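Local atomic coordinates of Glyco_hydro_cc domain-containing protein (Cryptococcus neoformans, PDB entry 6UBC), a protein that probably binds beta-1,3-glucan oligosaccharides, as a member of subgroup VII of glycoside hydrolase family GH128. Residues Y411-G416 / W421-N426; A372-S377 / E415-E420; Q216-W221 / T435-I440. All blocks are in the same frame, centred on the assembly; numbering follows the deposited sequence.

Contact 1: Y411-G416 / W421-N426; sequences YSTGEG and WDMISN
A layered aromatic cluster holds together the long loop that follows strand 406-411: the phenol ring of Tyr411 is sandwiched between the indole of Trp421 and the methyl end of Met423. The two rings reach each other from opposite directions and form an offset stack, centroids 4.3 Å apart, with planes only 8° from parallel. Trp421 CZ2 and CE2 lie beneath the phenol, CE2 3.4 Å from Tyr411 CZ, while the Tyr411 hydroxyl projects across the indole face. With CG anti to the backbone N (chi1 -167°), the Tyr411 side chain extends toward Trp421 far enough for OH to donate to Trp421 O at 2.7 Å, in the carbonyl plane and on a lone pair. At the indole edge, Trp421 NE1 donates to Ser412 O over 2.9 Å; the bond lies close to the ring plane but is bent, 145° at the hydrogen, and it fixes the rotation of the indole. In the (beta/alpha)8-barrel expected of GH128, this loop joins strand 406-411 to the last helix, 431-441, and its two ends are pinned to each other here. Met423 completes the sandwich from the other side: bent at chi3, its chain brings CE over the phenol, 3.6 Å from the centroid, a CH-pi contact, while SD sits obliquely 4.8 Å from the same centroid in a Met-aromatic pair. Met423 CB also touches Thr413 CG2 at 4.1 Å. Ser412 OG accepts from Gly414 N at 3.3 Å, an ST turn, and Thr413 OG1 is hydrogen-bonded to Ser207 O of strand 204-207. Behind the cluster, the indole rests on Phe371, Ala372 and Cys373 of strand 366-375 and on helix 386-402.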
loop_
_atom_site.group_PDB
_atom_site.type_symbol
_atom_site.label_atom_id
_atom_site.label_comp_id
_atom_site.label_asym_id
_atom_site.label_seq_id
_atom_site.Cartn_x
_atom_site.Cartn_y
_atom_site.Cartn_z
ATOM N N TYR A 411 2.011 1.471 7.469
ATOM C CA TYR A 411 1.158 0.843 8.492
ATOM C C TYR A 411 -0.292 0.764 8.019
ATOM O O TYR A 411 -0.893 1.789 7.607
ATOM C CB TYR A 411 1.331 1.639 9.757
ATOM C CG TYR A 411 0.800 1.024 11.020
ATOM C CD1 TYR A 411 -0.572 0.997 11.286
ATOM C CD2 TYR A 411 1.644 0.470 11.942
ATOM C CE1 TYR A 411 -1.046 0.492 12.479
ATOM C CE2 TYR A 411 1.188 -0.023 13.147
ATOM C CZ TYR A 411 -0.164 -0.052 13.404
ATOM O OH TYR A 411 -0.608 -0.532 14.596
ATOM N N SER A 412 -0.904 -0.427 8.099
ATOM C CA SER A 412 -2.297 -0.598 7.651
ATOM C C SER A 412 -3.227 -0.030 8.705
ATOM O O SER A 412 -3.111 -0.467 9.866
ATOM C CB SER A 412 -2.603 -2.034 7.401
ATOM O OG SER A 412 -3.943 -2.140 6.981
ATOM N N THR A 413 -4.213 0.825 8.332
ATOM C CA THR A 413 -5.320 1.195 9.256
ATOM C C THR A 413 -6.639 0.658 8.670
ATOM O O THR A 413 -7.681 1.221 8.892
ATOM C CB THR A 413 -5.316 2.715 9.514
ATOM O OG1 THR A 413 -5.613 3.391 8.289
ATOM C CG2 THR A 413 -4.027 3.191 10.156
ATOM N N GLY A 414 -6.550 -0.373 7.894
ATOM C CA GLY A 414 -7.685 -0.991 7.200
ATOM C C GLY A 414 -8.606 -1.724 8.168
ATOM O O GLY A 414 -8.307 -1.885 9.371
ATOM N N GLU A 415 -9.619 -2.334 7.583
ATOM C CA GLU A 415 -10.672 -3.068 8.329
ATOM C C GLU A 415 -10.186 -4.474 8.577
ATOM O O GLU A 415 -9.286 -4.926 7.887
ATOM C CB GLU A 415 -11.981 -3.133 7.519
ATOM C CG GLU A 415 -12.838 -1.879 7.694
ATOM C CD GLU A 415 -12.671 -1.233 9.062
ATOM O OE1 GLU A 415 -12.669 -1.995 10.078
ATOM O OE2 GLU A 415 -12.466 0.002 9.121
ATOM N N GLY A 416 -10.805 -5.144 9.529
ATOM C CA GLY A 416 -10.588 -6.585 9.769
ATOM C C GLY A 416 -9.350 -6.872 10.593
ATOM O O GLY A 416 -8.851 -8.007 10.499
ATOM N N TRP A 421 -4.269 -3.420 17.145
ATOM C CA TRP A 421 -3.574 -2.907 15.947
ATOM C C TRP A 421 -4.022 -1.460 15.631
ATOM O O TRP A 421 -3.229 -0.687 15.017
ATOM C CB TRP A 421 -3.812 -3.882 14.775
ATOM C CG TRP A 421 -2.965 -3.506 13.583
ATOM C CD1 TRP A 421 -3.301 -2.681 12.574
ATOM C CD2 TRP A 421 -1.545 -3.683 13.482
ATOM N NE1 TRP A 421 -2.239 -2.476 11.735
ATOM C CE2 TRP A 421 -1.135 -3.072 12.285
ATOM C CE3 TRP A 421 -0.590 -4.385 14.232
ATOM C CZ2 TRP A 421 0.195 -3.027 11.864
ATOM C CZ3 TRP A 421 0.731 -4.378 13.803
ATOM C CH2 TRP A 421 1.124 -3.717 12.622
ATOM N N ASP A 422 -5.212 -1.019 16.060
ATOM C CA ASP A 422 -5.671 0.355 15.734
ATOM C C ASP A 422 -4.552 1.361 16.064
ATOM O O ASP A 422 -3.981 1.275 17.169
ATOM C CB ASP A 422 -6.948 0.747 16.491
ATOM C CG ASP A 422 -8.266 0.124 16.052
ATOM O OD1 ASP A 422 -8.317 -0.407 14.970
ATOM O OD2 ASP A 422 -9.200 0.146 16.877
ATOM N N MET A 423 -4.225 2.242 15.114
ATOM C CA MET A 423 -3.232 3.317 15.344
ATOM C C MET A 423 -3.891 4.463 16.118
ATOM O O MET A 423 -3.176 5.126 16.871
ATOM C CB MET A 423 -2.696 3.808 13.995
ATOM C CG MET A 423 -1.758 5.036 14.094
ATOM S SD MET A 423 -0.933 5.156 12.448
ATOM C CE MET A 423 0.455 4.069 12.731
ATOM N N ILE A 424 -5.170 4.739 15.832
ATOM C CA ILE A 424 -5.962 5.859 16.419
ATOM C C ILE A 424 -7.180 5.278 17.132
ATOM O O ILE A 424 -7.849 4.356 16.588
ATOM C CB ILE A 424 -6.351 6.908 15.356
ATOM C CG1 ILE A 424 -5.175 7.423 14.512
ATOM C CG2 ILE A 424 -7.109 8.052 16.033
ATOM C CD1 ILE A 424 -4.147 8.243 15.283
ATOM N N SER A 425 -7.483 5.778 18.321
ATOM C CA SER A 425 -8.655 5.340 19.097
ATOM C C SER A 425 -9.206 6.548 19.872
ATOM O O SER A 425 -8.433 7.233 20.579
ATOM C CB SER A 425 -8.273 4.224 19.964
ATOM O OG SER A 425 -9.420 3.802 20.683
ATOM N N ASN A 426 -10.452 6.917 19.592
ATOM C CA ASN A 426 -11.086 8.132 20.179
ATOM C C ASN A 426 -10.143 9.347 20.019
ATOM O O ASN A 426 -9.956 10.055 20.998
ATOM C CB ASN A 426 -11.502 7.887 21.633
ATOM C CG ASN A 426 -12.518 6.766 21.752
ATOM O OD1 ASN A 426 -12.360 5.886 22.589
ATOM N ND2 ASN A 426 -13.529 6.749 20.894
#

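Contact 2: A372-S377 / E415-E420; sequences ACVDDS and EGLSPE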
loop_
_atom_site.group_PDB
_atom_site.type_symbol
_atom_site.label_atom_id
_atom_site.label_comp_id
_atom_site.label_asym_id
_atom_site.label_seq_id
_atom_site.Cartn_x
_atom_site.Cartn_y
_atom_site.Cartn_z
ATOM N N ALA A 372 0.350 -5.431 8.443
ATOM C CA ALA A 372 -0.305 -5.717 9.732
ATOM C C ALA A 372 0.212 -7.003 10.321
ATOM O O ALA A 372 0.553 -7.897 9.561
ATOM C CB ALA A 372 -1.795 -5.723 9.584
ATOM N N CYS A 373 0.197 -7.096 11.658
ATOM C CA CYS A 373 0.521 -8.338 12.395
ATOM C C CYS A 373 -0.691 -9.264 12.291
ATOM O O CYS A 373 -1.728 -8.995 12.951
ATOM C CB CYS A 373 0.867 -8.042 13.837
ATOM S SG CYS A 373 1.655 -9.431 14.700
ATOM N N VAL A 374 -0.563 -10.338 11.547
ATOM C CA VAL A 374 -1.622 -11.355 11.339
ATOM C C VAL A 374 -0.944 -12.717 11.296
ATOM O O VAL A 374 -0.010 -12.896 10.506
ATOM C CB VAL A 374 -2.412 -11.111 10.052
ATOM C CG1 VAL A 374 -3.463 -12.158 9.806
ATOM C CG2 VAL A 374 -3.017 -9.730 9.970
ATOM N N ASP A 375 -1.486 -13.686 12.017
ATOM C CA ASP A 375 -1.056 -15.101 11.869
ATOM C C ASP A 375 -1.828 -15.714 10.710
ATOM O O ASP A 375 -3.025 -16.001 10.854
ATOM C CB ASP A 375 -1.217 -15.810 13.209
ATOM C CG ASP A 375 -0.802 -17.256 13.094
ATOM O OD1 ASP A 375 -0.383 -17.660 12.006
ATOM O OD2 ASP A 375 -0.946 -17.944 14.096
ATOM N N ASP A 376 -1.176 -15.877 9.582
ATOM C CA ASP A 376 -1.855 -16.434 8.394
ATOM C C ASP A 376 -1.412 -17.879 8.175
ATOM O O ASP A 376 -1.640 -18.357 7.092
ATOM C CB ASP A 376 -1.621 -15.589 7.145
ATOM C CG ASP A 376 -0.195 -15.678 6.651
ATOM O OD1 ASP A 376 0.675 -15.993 7.488
ATOM O OD2 ASP A 376 0.019 -15.438 5.446
ATOM N N SER A 377 -0.797 -18.534 9.158
ATOM C CA SER A 377 -0.217 -19.907 9.004
ATOM C C SER A 377 -1.337 -20.907 8.699
ATOM O O SER A 377 -1.132 -21.795 7.864
ATOM C CB SER A 377 0.524 -20.320 10.237
ATOM O OG SER A 377 -0.387 -20.431 11.313
ATOM N N GLU A 415 -9.619 -2.334 7.583
ATOM C CA GLU A 415 -10.672 -3.068 8.329
ATOM C C GLU A 415 -10.186 -4.474 8.577
ATOM O O GLU A 415 -9.286 -4.926 7.887
ATOM C CB GLU A 415 -11.981 -3.133 7.519
ATOM C CG GLU A 415 -12.838 -1.879 7.694
ATOM C CD GLU A 415 -12.671 -1.233 9.062
ATOM O OE1 GLU A 415 -12.669 -1.995 10.078
ATOM O OE2 GLU A 415 -12.466 0.002 9.121
ATOM N N GLY A 416 -10.805 -5.144 9.529
ATOM C CA GLY A 416 -10.588 -6.585 9.769
ATOM C C GLY A 416 -9.350 -6.872 10.593
ATOM O O GLY A 416 -8.851 -8.007 10.499
ATOM N N LEU A 417 -8.786 -5.873 11.288
ATOM C CA LEU A 417 -7.636 -6.204 12.154
ATOM C C LEU A 417 -8.032 -5.986 13.594
ATOM O O LEU A 417 -9.128 -5.575 13.862
ATOM C CB LEU A 417 -6.446 -5.348 11.760
ATOM C CG LEU A 417 -6.022 -5.511 10.324
ATOM C CD1 LEU A 417 -5.141 -4.338 9.918
ATOM C CD2 LEU A 417 -5.353 -6.879 10.085
ATOM N N SER A 418 -7.139 -6.281 14.523
ATOM C CA SER A 418 -7.489 -6.323 15.959
ATOM C C SER A 418 -7.624 -4.912 16.496
ATOM O O SER A 418 -6.958 -4.001 16.004
ATOM C CB SER A 418 -6.416 -7.058 16.724
ATOM O OG SER A 418 -5.206 -6.305 16.785
ATOM N N PRO A 419 -8.372 -4.715 17.584
ATOM C CA PRO A 419 -8.422 -3.415 18.220
ATOM C C PRO A 419 -7.038 -2.918 18.706
ATOM O O PRO A 419 -6.766 -1.728 18.658
ATOM C CB PRO A 419 -9.295 -3.678 19.441
ATOM C CG PRO A 419 -10.149 -4.845 19.042
ATOM C CD PRO A 419 -9.227 -5.727 18.242
ATOM N N GLU A 420 -6.178 -3.860 19.086
ATOM C CA GLU A 420 -4.799 -3.573 19.545
ATOM C C GLU A 420 -3.947 -3.039 18.369
ATOM O O GLU A 420 -3.033 -2.253 18.604
ATOM C CB GLU A 420 -4.180 -4.793 20.222
ATOM C CG GLU A 420 -4.889 -5.223 21.486
ATOM C CD GLU A 420 -5.940 -6.316 21.329
ATOM O OE1 GLU A 420 -6.386 -6.565 20.201
ATOM O OE2 GLU A 420 -6.279 -6.901 22.351
HETATM O O HOH W 1 -3.841 -7.244 14.071
#
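One side chain, Leu417, carries all the direct contact here, spreading its two methyls over Ala372 and Val374, while a single water supplies the polar link between the segments. CD1 lies 3.6 Å from Ala372 CB, and CD2 is placed 3.7 Å from Val374 CG2 and 3.8 Å from Ala372 CB, so the fork of the leucine spans two residues that alternate along strand 366-375. Leu417 CG stands anti to its carbonyl carbon (chi1 -58°), which sends the branched end toward the strand; it meets the Val374 side chain at about a right angle. Alongside these methyls, the water donates to Cys373 O at 3.0 Å and accepts a weak bond from Ser418 N at 3.5 Å. The contact lies at the C-terminal end of strand 366-375, one of the parallel strands of the barrel, where Cys373 forms a disulfide with Cys383, just past strand 381-382, and pairs with it through the backbone. Ser418 reaches the same hairpin, its OG hydrogen-bonded to Cys383 O and to Trp421 N. Farther along, Asp375 OD1 takes two bonds from Ser377, from N at 3.0 Å and from OG at 2.9 Å; the first makes an Asx turn where the strand ends. The contact thus combines a small hydrophobic seam with a water bridge that is firm at the Cys373 carbonyl and weak at the Ser418 amide, implying that the loop is held to the strand more by burial of its leucine methyls than by directional bonding.

Contact 3: Q216-W221 / T435-I440; sequences QGHIGW and TYLTAI
The imidazole of His218 meets Leu437 at a slant, CD1 of the leucine lying 3.7 Å from CD2 and 4.1 Å from CG of the ring; within the helix, the Tyr436 ring has Ile440 CG2 over one face, 3.6 Å above its plane. ND1 of His218 is hydrogen-bonded to His444 O, near the chain's end, which holds the ring through that nitrogen. Ile440 CD1 makes the other approach: it sits 3.4 Å from His218 O and 3.8 Å from Ile219 CG2. Ile440 CG1 is wedged between its backbone N and carbonyl carbon (chi1 65°), which points the chain's tip at this carbonyl and at the methyl of Ile219. A water joins the two backbones beside it, donating to His218 O at 2.9 Å and to Ile440 O at 2.8 Å, so both carbonyls gain a partner. The loop 216-221 links helix 212-215 to barrel strand 221-223; helix 431-441 packs over it and against strand 406-411 through Ile440 and Tyr436 on Tyr409, with helix 212-215 touching Leu437 and Tyr436 through Leu215, and Ala439 resting on helix 386-402.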
loop_
_atom_site.group_PDB
_atom_site.type_symbol
_atom_site.label_atom_id
_atom_site.label_comp_id
_atom_site.label_asym_id
_atom_site.label_seq_id
_atom_site.Cartn_x
_atom_site.Cartn_y
_atom_site.Cartn_z
ATOM N N GLN A 216 3.286 13.484 11.104
ATOM C CA GLN A 216 3.857 14.579 10.295
ATOM C C GLN A 216 5.315 14.825 10.727
ATOM O O GLN A 216 5.693 14.802 11.923
ATOM C CB GLN A 216 2.997 15.843 10.314
ATOM C CG GLN A 216 2.915 16.440 11.700
ATOM C CD GLN A 216 2.120 17.718 11.727
ATOM O OE1 GLN A 216 2.534 18.685 11.078
ATOM N NE2 GLN A 216 1.051 17.749 12.526
ATOM N N GLY A 217 6.150 15.017 9.725
ATOM C CA GLY A 217 7.578 15.254 9.935
ATOM C C GLY A 217 8.358 13.941 9.946
ATOM O O GLY A 217 9.573 13.989 9.958
ATOM N N HIS A 218 7.751 12.769 9.990
ATOM C CA HIS A 218 8.527 11.492 10.059
ATOM C C HIS A 218 8.101 10.530 8.935
ATOM O O HIS A 218 8.446 9.384 9.023
ATOM C CB HIS A 218 8.381 10.821 11.427
ATOM C CG HIS A 218 8.750 11.667 12.584
ATOM N ND1 HIS A 218 10.066 11.795 12.995
ATOM C CD2 HIS A 218 7.957 12.360 13.445
ATOM C CE1 HIS A 218 10.075 12.587 14.064
ATOM N NE2 HIS A 218 8.756 12.967 14.348
ATOM N N ILE A 219 7.335 11.011 7.947
ATOM C CA ILE A 219 6.806 10.159 6.855
ATOM C C ILE A 219 7.091 10.838 5.528
ATOM O O ILE A 219 7.159 12.131 5.508
ATOM C CB ILE A 219 5.302 9.951 7.032
ATOM C CG1 ILE A 219 4.534 11.258 7.262
ATOM C CG2 ILE A 219 5.053 8.941 8.114
ATOM C CD1 ILE A 219 3.050 11.078 6.873
ATOM N N GLY A 220 7.302 10.044 4.471
ATOM C CA GLY A 220 7.513 10.572 3.121
ATOM C C GLY A 220 6.239 10.788 2.321
ATOM O O GLY A 220 6.279 11.551 1.325
ATOM N N TRP A 221 5.141 10.124 2.713
ATOM C CA TRP A 221 3.981 9.937 1.829
ATOM C C TRP A 221 2.808 9.397 2.613
ATOM O O TRP A 221 3.009 8.871 3.769
ATOM C CB TRP A 221 4.325 8.991 0.686
ATOM C CG TRP A 221 4.654 7.579 1.085
ATOM C CD1 TRP A 221 5.792 7.169 1.738
ATOM C CD2 TRP A 221 3.813 6.422 1.023
ATOM N NE1 TRP A 221 5.750 5.833 2.019
ATOM C CE2 TRP A 221 4.560 5.332 1.531
ATOM C CE3 TRP A 221 2.528 6.181 0.536
ATOM C CZ2 TRP A 221 4.040 4.045 1.598
ATOM C CZ3 TRP A 221 2.051 4.888 0.544
ATOM C CH2 TRP A 221 2.804 3.841 1.067
ATOM N N THR A 435 4.311 3.017 18.871
ATOM C CA THR A 435 5.444 2.115 18.578
ATOM C C THR A 435 5.848 2.384 17.117
ATOM O O THR A 435 7.043 2.467 16.828
ATOM C CB THR A 435 5.110 0.628 18.728
ATOM O OG1 THR A 435 4.767 0.408 20.101
ATOM C CG2 THR A 435 6.278 -0.245 18.332
ATOM N N TYR A 436 4.877 2.508 16.213
ATOM C CA TYR A 436 5.249 2.777 14.808
ATOM C C TYR A 436 5.978 4.132 14.740
ATOM O O TYR A 436 7.022 4.232 14.079
ATOM C CB TYR A 436 4.016 2.856 13.899
ATOM C CG TYR A 436 4.326 3.062 12.438
ATOM C CD1 TYR A 436 5.007 2.109 11.711
ATOM C CD2 TYR A 436 3.772 4.130 11.740
ATOM C CE1 TYR A 436 5.200 2.253 10.354
ATOM C CE2 TYR A 436 3.988 4.301 10.382
ATOM C CZ TYR A 436 4.710 3.358 9.677
ATOM O OH TYR A 436 4.904 3.467 8.313
ATOM N N LEU A 437 5.412 5.151 15.378
ATOM C CA LEU A 437 5.993 6.526 15.306
ATOM C C LEU A 437 7.436 6.465 15.825
ATOM O O LEU A 437 8.325 7.059 15.191
ATOM C CB LEU A 437 5.124 7.545 16.022
ATOM C CG LEU A 437 5.679 8.994 16.110
ATOM C CD1 LEU A 437 6.040 9.517 14.764
ATOM C CD2 LEU A 437 4.718 9.927 16.845
ATOM N N THR A 438 7.669 5.848 16.962
ATOM C CA THR A 438 9.017 5.763 17.554
ATOM C C THR A 438 9.962 5.021 16.630
ATOM O O THR A 438 11.072 5.495 16.439
ATOM C CB THR A 438 8.979 5.093 18.927
ATOM O OG1 THR A 438 8.153 5.906 19.760
ATOM C CG2 THR A 438 10.363 4.988 19.495
ATOM N N ALA A 439 9.533 3.912 16.067
ATOM C CA ALA A 439 10.372 3.111 15.151
ATOM C C ALA A 439 10.729 3.950 13.912
ATOM O O ALA A 439 11.924 4.000 13.552
ATOM C CB ALA A 439 9.673 1.822 14.803
ATOM N N ILE A 440 9.795 4.636 13.260
ATOM C CA ILE A 440 10.139 5.296 11.988
ATOM C C ILE A 440 10.961 6.547 12.348
ATOM O O ILE A 440 11.761 6.948 11.539
ATOM C CB ILE A 440 8.897 5.611 11.169
ATOM C CG1 ILE A 440 7.964 6.640 11.830
ATOM C CG2 ILE A 440 8.134 4.339 10.844
ATOM C CD1 ILE A 440 6.830 7.064 10.936
HETATM O O HOH W 2 10.859 7.795 8.983
#

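How the contacts relate
Contacts 1 and 2 lie side by side, centres about 10 Å apart, and share Glu415 and Gly416 of the loop after strand 406-411; strand 366-375 forms one side of contact 2 and lies against the indole of contact 1. The centre of contact 3 lies about 15 Å from that of contact 1 and about 21 Å from that of contact 2, yet Tyr436 of its helix 431-441 touches Met423 and the Tyr411 backbone. Along the chain, contacts 1 and 2 are nested inside the loop closed by contact 3, which joins residues near the start and end of the barrel. Together they tie the last strand, its loop and the final helix to neighbouring strands, where the barrel closes.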